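PDB 2VLA: restriction endonuclease R.BpuJI, which probably cleaves DNA at or near a recognised sequence and is represented here by its N-terminal recognition domain, bound to cognate DNA. Local coordinates for residues E59-K62 and K63-D66; K174-P177 and I178-I181; I181-I184 and I185-R188. One frame throughout, in Å; residues are numbered along the deposited sequence.

Interaction 1. Residues E59-K62 and K63-D66. With nucleotides of chain C.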
loop_
_atom_site.group_PDB
_atom_site.type_symbol
_atom_site.label_atom_id
_atom_site.label_comp_id
_atom_site.label_asym_id
_atom_site.label_seq_id
_atom_site.Cartn_x
_atom_site.Cartn_y
_atom_site.Cartn_z
ATOM N N GLU A 59 -10.837 2.495 27.065
ATOM C CA GLU A 59 -10.490 1.110 27.316
ATOM C C GLU A 59 -9.308 0.636 26.446
ATOM O O GLU A 59 -8.769 -0.439 26.663
ATOM C CB GLU A 59 -11.708 0.223 27.063
ATOM C CG GLU A 59 -12.244 0.277 25.619
ATOM C CD GLU A 59 -12.992 1.584 25.290
ATOM O OE1 GLU A 59 -12.663 2.635 25.865
ATOM O OE2 GLU A 59 -13.890 1.545 24.435
ATOM N N THR A 60 -8.914 1.466 25.482
ATOM C CA THR A 60 -7.833 1.123 24.517
ATOM C C THR A 60 -6.503 0.950 25.248
ATOM O O THR A 60 -6.100 1.812 26.023
ATOM C CB THR A 60 -7.702 2.230 23.472
ATOM O OG1 THR A 60 -8.980 2.472 22.866
ATOM C CG2 THR A 60 -6.679 1.841 22.370
ATOM N N THR A 61 -5.815 -0.160 24.987
ATOM C CA THR A 61 -4.513 -0.392 25.588
ATOM C C THR A 61 -3.442 0.528 25.004
ATOM O O THR A 61 -3.538 0.976 23.847
ATOM C CB THR A 61 -4.041 -1.857 25.411
ATOM O OG1 THR A 61 -3.834 -2.138 24.015
ATOM C CG2 THR A 61 -5.059 -2.854 26.040
ATOM N N LYS A 62 -2.386 0.745 25.767
ATOM C CA LYS A 62 -1.221 1.471 25.260
ATOM C C LYS A 62 -0.663 0.815 24.014
ATOM O O LYS A 62 -0.242 1.494 23.097
ATOM C CB LYS A 62 -0.137 1.554 26.319
ATOM C CG LYS A 62 1.130 2.246 25.828
ATOM C CD LYS A 62 2.107 2.467 26.949
ATOM C CE LYS A 62 3.407 3.071 26.436
ATOM N NZ LYS A 62 4.208 2.079 25.686
ATOM N N LYS A 63 -0.641 -0.511 23.989
ATOM C CA LYS A 63 -0.096 -1.238 22.844
ATOM C C LYS A 63 -0.836 -0.847 21.551
ATOM O O LYS A 63 -0.227 -0.612 20.507
ATOM C CB LYS A 63 -0.185 -2.754 23.075
ATOM C CG LYS A 63 0.354 -3.616 21.897
ATOM C CD LYS A 63 1.822 -3.279 21.547
ATOM C CE LYS A 63 2.453 -4.318 20.630
ATOM N NZ LYS A 63 2.719 -5.590 21.288
ATOM N N THR A 64 -2.145 -0.783 21.634
ATOM C CA THR A 64 -2.964 -0.404 20.495
ATOM C C THR A 64 -2.705 1.018 20.076
ATOM O O THR A 64 -2.558 1.303 18.886
ATOM C CB THR A 64 -4.445 -0.613 20.837
ATOM O OG1 THR A 64 -4.646 -2.004 21.005
ATOM C CG2 THR A 64 -5.377 -0.073 19.767
ATOM N N LEU A 65 -2.624 1.924 21.045
ATOM C CA LEU A 65 -2.301 3.313 20.736
ATOM C C LEU A 65 -0.932 3.413 20.031
ATOM O O LEU A 65 -0.789 4.111 19.019
ATOM C CB LEU A 65 -2.325 4.167 22.022
ATOM C CG LEU A 65 -3.689 4.309 22.716
ATOM C CD1 LEU A 65 -3.494 4.911 24.100
ATOM C CD2 LEU A 65 -4.610 5.159 21.872
ATOM N N ASP A 66 0.071 2.741 20.593
ATOM C CA ASP A 66 1.393 2.718 20.005
ATOM C C ASP A 66 1.340 2.174 18.576
ATOM O O ASP A 66 1.965 2.723 17.665
ATOM C CB ASP A 66 2.339 1.826 20.846
ATOM C CG ASP A 66 2.768 2.471 22.167
ATOM O OD1 ASP A 66 2.677 3.705 22.303
ATOM O OD2 ASP A 66 3.259 1.731 23.039
ATOM P P DG C 6 -7.153 -3.807 23.072
ATOM O OP1 DG C 6 -8.092 -4.150 24.206
ATOM O OP2 DG C 6 -6.556 -2.463 23.008
ATOM O "O5'" DG C 6 -5.933 -4.851 23.016
ATOM C "C5'" DG C 6 -6.187 -6.224 23.096
ATOM C "C4'" DG C 6 -4.954 -6.990 22.776
ATOM O "O4'" DG C 6 -4.696 -6.809 21.356
ATOM C "C3'" DG C 6 -3.662 -6.544 23.476
ATOM O "O3'" DG C 6 -2.869 -7.677 23.741
ATOM C "C2'" DG C 6 -2.980 -5.693 22.423
ATOM C "C1'" DG C 6 -3.332 -6.503 21.174
ATOM N N9 DG C 6 -3.125 -5.854 19.892
ATOM C C8 DG C 6 -3.063 -4.527 19.622
ATOM N N7 DG C 6 -2.820 -4.277 18.348
ATOM C C5 DG C 6 -2.724 -5.527 17.765
ATOM C C6 DG C 6 -2.452 -5.917 16.433
ATOM O O6 DG C 6 -2.248 -5.153 15.470
ATOM N N1 DG C 6 -2.423 -7.288 16.285
ATOM C C2 DG C 6 -2.653 -8.203 17.290
ATOM N N2 DG C 6 -2.608 -9.486 16.935
ATOM N N3 DG C 6 -2.901 -7.846 18.544
ATOM C C4 DG C 6 -2.905 -6.510 18.710
ATOM P P DG C 7 -2.223 -7.917 25.178
ATOM O OP1 DG C 7 -3.278 -7.969 26.198
ATOM O OP2 DG C 7 -1.063 -6.976 25.280
ATOM O "O5'" DG C 7 -1.615 -9.382 24.958
ATOM C "C5'" DG C 7 -2.452 -10.461 24.627
ATOM C "C4'" DG C 7 -1.841 -11.348 23.562
ATOM O "O4'" DG C 7 -1.727 -10.601 22.324
ATOM C "C3'" DG C 7 -0.427 -11.874 23.829
ATOM O "O3'" DG C 7 -0.311 -13.154 23.242
ATOM C "C2'" DG C 7 0.456 -10.842 23.141
ATOM C "C1'" DG C 7 -0.360 -10.552 21.902
ATOM N N9 DG C 7 -0.127 -9.267 21.287
ATOM C C8 DG C 7 -0.146 -8.036 21.847
ATOM N N7 DG C 7 0.081 -7.064 21.001
ATOM C C5 DG C 7 0.258 -7.717 19.781
ATOM C C6 DG C 7 0.533 -7.222 18.471
ATOM O O6 DG C 7 0.638 -6.037 18.096
ATOM N N1 DG C 7 0.652 -8.258 17.558
ATOM C C2 DG C 7 0.513 -9.591 17.850
ATOM N N2 DG C 7 0.679 -10.447 16.809
ATOM N N3 DG C 7 0.218 -10.065 19.063
ATOM C C4 DG C 7 0.111 -9.083 19.964
ATOM P P DC C 5 -7.582 -1.302 16.771
ATOM O OP1 DC C 5 -8.086 0.063 16.874
ATOM O OP2 DC C 5 -6.188 -1.450 16.299
ATOM O "O5'" DC C 5 -7.736 -2.092 18.162
ATOM C "C5'" DC C 5 -9.019 -2.532 18.668
ATOM C "C4'" DC C 5 -8.746 -3.754 19.492
ATOM O "O4'" DC C 5 -8.389 -4.869 18.599
ATOM C "C3'" DC C 5 -7.566 -3.586 20.446
ATOM O "O3'" DC C 5 -7.959 -4.135 21.722
ATOM C "C2'" DC C 5 -6.438 -4.396 19.854
ATOM C "C1'" DC C 5 -7.134 -5.414 18.986
ATOM N N1 DC C 5 -6.450 -5.733 17.678
ATOM C C2 DC C 5 -6.392 -7.055 17.270
ATOM O O2 DC C 5 -6.784 -7.964 18.029
ATOM N N3 DC C 5 -5.847 -7.365 16.053
ATOM C C4 DC C 5 -5.469 -6.374 15.264
ATOM N N4 DC C 5 -4.967 -6.703 14.057
ATOM C C5 DC C 5 -5.521 -5.033 15.654
ATOM C C6 DC C 5 -6.048 -4.732 16.840
#
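The Asp-66 carboxylate has the backbone of Lys-62 on one face and the Lys-62 ammonium group at its edge. Lys-62 O sits over that face, 3.3 Å from Asp-66 CG. Lys-62 NZ uses the syn lone pair of Asp-66 OD2, a salt bridge of 2.8 Å. The other oxygen, OD1, goes to Arg-69 and Asn-49, which hold the carboxylate from its other end. This is the N-terminal turn of helix 62-76, with Thr-61 as N-cap, and it meets the DNA. That is consistent with a helix-turn-helix in which this is probably the recognition helix. The guanine of DG7 of chain C is a second flat group. Lys-63 CG comes to its edge, 3.6 Å from N7. Bends at chi2 and chi4 then carry Lys-63 NZ above the plane beside the N7 edge, 3.0 Å from DG7 N7. NZ makes a hydrogen bond to O6 of another guanine base of the DNA.

One phosphate oxygen, OP2 of DG6 of chain C, takes three hydrogen bonds. Thr-61 N gives the first, at 3.1 Å and nearly straight. Thr-61 OG1 donates the second over 2.9 Å. Thr-64 OG1 donates the third, 2.8 Å from OP2. Thr-61 OG1 lies between its own N and carbonyl carbon (chi1 65°), where it also accepts from Thr-64 N as the capping bond. The positive helix end probably helps to attract the phosphate. Leu-65 packs on helix 41-56. The methyls Thr-60 CG2 and Thr-64 CG2 press together at a tight 3.5 Å.

Interaction 2. Residues K174-P177 and I178-I181; sequences KIKP and IEVI
Glu-179 reaches back to Lys-176 at the start of helix 177-189, where Ile-175 and Val-180 flank the cap as a hydrophobic staple. Lys-176 is the N-cap and Glu-179 the third residue of the helix. The path begins at Glu-179 CB, which lies 3.2 Å from Lys-176 O and also touches the methyl Ile-175 CG2. With chi1 at -68°, CG is turned beside the backbone N of Glu-179, and the chain runs back toward the loop. CG passes near Lys-176 O. CD then comes within 4.0 Å of Ile-175 CG2. At the tip, OE2 accepts from Lys-176 N over 2.8 Å with an N-H...O angle of 171°. The bond is straight, yet the donor stands 41° out of the carboxylate plane. OE2 also takes a hydrogen from a water 2.7 Å away, and that water donates to Lys-174 O as well. OE1 accepts from Met-1 N, so the carboxylate ties the chain start to this helix and is likely to stay charged. With an alanine here, Lys-176 N and the Met-1 amino group would probably lose their acceptor, and the bridging water one of its two.

The backbone bonds at the helix start are partly weak. Lys-176 O accepts weak bonds from Glu-179 N and Val-180 N. Ile-181 N to Pro-177 O, 3.1 Å, is a regular helical bond. Pro-177 also packs on Trp-247, and Ile-175 and Lys-176 help to line a pocket holding a polyether molecule. The two side chains of the staple cross at about a right angle, with Ile-175 CG2 3.9 Å from Val-180 CG2.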
loop_
_atom_site.group_PDB
_atom_site.type_symbol
_atom_site.label_atom_id
_atom_site.label_comp_id
_atom_site.label_asym_id
_atom_site.label_seq_id
_atom_site.Cartn_x
_atom_site.Cartn_y
_atom_site.Cartn_z
ATOM N N LYS A 174 8.254 -8.782 -14.296
ATOM C CA LYS A 174 8.583 -9.532 -15.506
ATOM C C LYS A 174 7.453 -9.578 -16.534
ATOM O O LYS A 174 7.663 -9.993 -17.673
ATOM C CB LYS A 174 8.972 -10.951 -15.129
ATOM C CG LYS A 174 10.318 -11.045 -14.397
ATOM C CD LYS A 174 10.611 -12.463 -14.011
ATOM C CE LYS A 174 11.875 -12.576 -13.189
ATOM N NZ LYS A 174 12.069 -13.967 -12.662
ATOM N N ILE A 175 6.240 -9.195 -16.119
ATOM C CA ILE A 175 5.042 -9.531 -16.879
ATOM C C ILE A 175 4.265 -8.283 -17.297
ATOM O O ILE A 175 3.971 -7.434 -16.462
ATOM C CB ILE A 175 4.087 -10.400 -16.006
ATOM C CG1 ILE A 175 4.821 -11.626 -15.423
ATOM C CG2 ILE A 175 2.862 -10.819 -16.812
ATOM C CD1 ILE A 175 5.428 -12.566 -16.495
ATOM N N LYS A 176 3.854 -8.245 -18.572
ATOM C CA LYS A 176 2.984 -7.170 -19.079
ATOM C C LYS A 176 1.500 -7.435 -18.748
ATOM O O LYS A 176 1.039 -8.573 -18.792
ATOM C CB LYS A 176 3.156 -7.014 -20.580
ATOM C CG LYS A 176 4.597 -6.648 -20.982
ATOM C CD LYS A 176 4.661 -6.048 -22.360
ATOM C CE LYS A 176 6.087 -5.604 -22.703
ATOM N NZ LYS A 176 6.485 -4.342 -21.990
ATOM N N PRO A 177 0.757 -6.377 -18.399
ATOM C CA PRO A 177 -0.671 -6.542 -18.139
ATOM C C PRO A 177 -1.422 -7.334 -19.194
ATOM O O PRO A 177 -2.224 -8.171 -18.860
ATOM C CB PRO A 177 -1.156 -5.110 -18.035
ATOM C CG PRO A 177 -0.012 -4.410 -17.421
ATOM C CD PRO A 177 1.193 -5.003 -18.129
ATOM N N ILE A 178 -1.103 -7.169 -20.466
ATOM C CA ILE A 178 -1.809 -7.944 -21.481
ATOM C C ILE A 178 -1.551 -9.452 -21.335
ATOM O O ILE A 178 -2.423 -10.269 -21.640
ATOM C CB ILE A 178 -1.448 -7.501 -22.945
ATOM C CG1 ILE A 178 -2.356 -8.257 -23.928
ATOM C CG2 ILE A 178 0.069 -7.717 -23.270
ATOM C CD1 ILE A 178 -3.850 -7.894 -23.814
ATOM N N GLU A 179 -0.351 -9.826 -20.891
ATOM C CA GLU A 179 -0.080 -11.243 -20.599
ATOM C C GLU A 179 -0.989 -11.800 -19.510
ATOM O O GLU A 179 -1.384 -12.961 -19.564
ATOM C CB GLU A 179 1.350 -11.437 -20.176
ATOM C CG GLU A 179 2.343 -11.202 -21.240
ATOM C CD GLU A 179 3.760 -11.361 -20.722
ATOM O OE1 GLU A 179 4.204 -12.534 -20.542
ATOM O OE2 GLU A 179 4.397 -10.335 -20.424
ATOM N N VAL A 180 -1.261 -10.992 -18.481
ATOM C CA VAL A 180 -2.130 -11.398 -17.396
ATOM C C VAL A 180 -3.536 -11.607 -17.941
ATOM O O VAL A 180 -4.169 -12.629 -17.688
ATOM C CB VAL A 180 -2.142 -10.337 -16.278
ATOM C CG1 VAL A 180 -3.181 -10.701 -15.216
ATOM C CG2 VAL A 180 -0.759 -10.222 -15.645
ATOM N N ILE A 181 -4.013 -10.639 -18.715
ATOM C CA ILE A 181 -5.345 -10.703 -19.263
ATOM C C ILE A 181 -5.506 -11.904 -20.199
ATOM O O ILE A 181 -6.484 -12.637 -20.126
ATOM C CB ILE A 181 -5.682 -9.397 -19.986
ATOM C CG1 ILE A 181 -5.807 -8.229 -18.949
ATOM C CG2 ILE A 181 -6.946 -9.556 -20.849
ATOM C CD1 ILE A 181 -6.633 -8.551 -17.714
HETATM O O HOH W 1 6.956 -9.655 -20.290
#

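Interaction 3. Residues I181-I184 and I185-R188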
loop_
_atom_site.group_PDB
_atom_site.type_symbol
_atom_site.label_atom_id
_atom_site.label_comp_id
_atom_site.label_asym_id
_atom_site.label_seq_id
_atom_site.Cartn_x
_atom_site.Cartn_y
_atom_site.Cartn_z
ATOM N N ILE A 181 -4.013 -10.639 -18.715
ATOM C CA ILE A 181 -5.345 -10.703 -19.263
ATOM C C ILE A 181 -5.506 -11.904 -20.199
ATOM O O ILE A 181 -6.484 -12.637 -20.126
ATOM C CB ILE A 181 -5.682 -9.397 -19.986
ATOM C CG1 ILE A 181 -5.807 -8.229 -18.949
ATOM C CG2 ILE A 181 -6.946 -9.556 -20.849
ATOM C CD1 ILE A 181 -6.633 -8.551 -17.714
ATOM N N GLU A 182 -4.538 -12.130 -21.059
ATOM C CA GLU A 182 -4.614 -13.268 -21.974
ATOM C C GLU A 182 -4.650 -14.608 -21.214
ATOM O O GLU A 182 -5.412 -15.519 -21.563
ATOM C CB GLU A 182 -3.453 -13.232 -22.980
ATOM C CG GLU A 182 -3.616 -12.117 -24.030
ATOM C CD GLU A 182 -2.371 -11.887 -24.909
ATOM O OE1 GLU A 182 -1.268 -12.349 -24.552
ATOM O OE2 GLU A 182 -2.506 -11.210 -25.951
ATOM N N LYS A 183 -3.889 -14.695 -20.127
ATOM C CA LYS A 183 -3.870 -15.904 -19.310
ATOM C C LYS A 183 -5.221 -16.124 -18.597
ATOM O O LYS A 183 -5.730 -17.257 -18.526
ATOM C CB LYS A 183 -2.725 -15.820 -18.292
ATOM C CG LYS A 183 -2.677 -16.949 -17.291
ATOM C CD LYS A 183 -2.550 -18.308 -17.944
ATOM C CE LYS A 183 -2.388 -19.391 -16.911
ATOM N NZ LYS A 183 -2.610 -20.749 -17.471
ATOM N N ILE A 184 -5.811 -15.049 -18.083
ATOM C CA ILE A 184 -7.116 -15.155 -17.428
ATOM C C ILE A 184 -8.159 -15.626 -18.435
ATOM O O ILE A 184 -8.939 -16.508 -18.151
ATOM C CB ILE A 184 -7.540 -13.818 -16.762
ATOM C CG1 ILE A 184 -6.617 -13.532 -15.564
ATOM C CG2 ILE A 184 -9.030 -13.867 -16.312
ATOM C CD1 ILE A 184 -6.829 -12.180 -14.892
ATOM N N ILE A 185 -8.112 -15.089 -19.644
ATOM C CA ILE A 185 -9.064 -15.478 -20.667
ATOM C C ILE A 185 -8.890 -16.974 -21.037
ATOM O O ILE A 185 -9.873 -17.701 -21.173
ATOM C CB ILE A 185 -8.921 -14.600 -21.923
ATOM C CG1 ILE A 185 -9.446 -13.174 -21.631
ATOM C CG2 ILE A 185 -9.668 -15.236 -23.113
ATOM C CD1 ILE A 185 -9.149 -12.151 -22.747
ATOM N N GLU A 186 -7.650 -17.432 -21.152
ATOM C CA GLU A 186 -7.403 -18.846 -21.455
ATOM C C GLU A 186 -7.884 -19.740 -20.317
ATOM O O GLU A 186 -8.549 -20.756 -20.549
ATOM C CB GLU A 186 -5.923 -19.102 -21.721
ATOM C CG GLU A 186 -5.615 -20.556 -22.069
ATOM C CD GLU A 186 -4.130 -20.857 -22.092
ATOM O OE1 GLU A 186 -3.469 -20.535 -23.106
ATOM O OE2 GLU A 186 -3.625 -21.437 -21.105
ATOM N N ASP A 187 -7.575 -19.353 -19.083
ATOM C CA ASP A 187 -7.986 -20.132 -17.938
ATOM C C ASP A 187 -9.513 -20.247 -17.869
ATOM O O ASP A 187 -10.054 -21.336 -17.651
ATOM C CB ASP A 187 -7.433 -19.515 -16.655
ATOM C CG ASP A 187 -6.008 -19.972 -16.347
ATOM O OD1 ASP A 187 -5.441 -20.772 -17.144
ATOM O OD2 ASP A 187 -5.445 -19.517 -15.316
ATOM N N ARG A 188 -10.207 -19.135 -18.069
ATOM C CA ARG A 188 -11.672 -19.150 -18.028
ATOM C C ARG A 188 -12.224 -20.055 -19.118
ATOM O O ARG A 188 -13.239 -20.720 -18.925
ATOM C CB ARG A 188 -12.240 -17.746 -18.189
ATOM C CG ARG A 188 -11.988 -16.838 -17.000
ATOM C CD ARG A 188 -12.617 -15.493 -17.190
ATOM N NE ARG A 188 -12.375 -14.623 -16.046
ATOM C CZ ARG A 188 -12.799 -13.370 -15.952
ATOM N NH1 ARG A 188 -13.499 -12.826 -16.933
ATOM N NH2 ARG A 188 -12.504 -12.654 -14.877
#
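Lys-183 and Asp-187 slant across one another, one turn apart on helix 177-189. The lysine chain leaves with CG anti to the backbone N (chi1 174°) and bends at chi2, which brings its end down the helix toward the aspartate. Lys-183 NZ meets Asp-187 OD1 at 2.8 Å on the syn side, 24° out of the carboxylate plane. Glu-186 completes a salt-bridge network as a long and doubtful third member: one of its two conformers puts Glu-186 OE2 3.8 Å from Lys-183 NZ. Asp-187 is the tighter partner. Its other oxygen, OD2, is bonded to Tyr-163 OH, so both ends of the carboxylate are held.

Ile-184 and Arg-188 instead lie side by side and point the same way. The methyl Ile-184 CG2 covers one face of the guanidinium and is 3.4 Å from Arg-188 NE. The arginine is extended from CG to NE, and its NH2 reaches a salt bridge with Asp-159. The Ile-181 and Ile-185 side chains cross at a slant, Ile-181 CG2 to Ile-185 CD1 3.9 Å. Regular helical backbone bonds, such as Asp-187 N to Lys-183 O, run through the whole segment.

Two helices flank this one. Ile-181 rests on helix 137-150, while Lys-183 and Ile-184 touch Tyr-163 of helix 157-165.

Interaction 2 covers the loop and first turn of helix 177-189, interaction 3 the turns that follow. They share Ile-181, and their centres are about 11 Å apart. Interaction 1 lies on the opposite side of the chain's centre, about 43 Å from interaction 2 and about 46 Å from interaction 3, centre to centre. It alone of the three touches the DNA. The nearest atoms of interactions 2 and 3 are about 20 Å and 17 Å from the nucleic acid. In interaction 2 the Lys-176 side chain is about 4 Å from the bound polyether, which probably came from the crystallisation liquor.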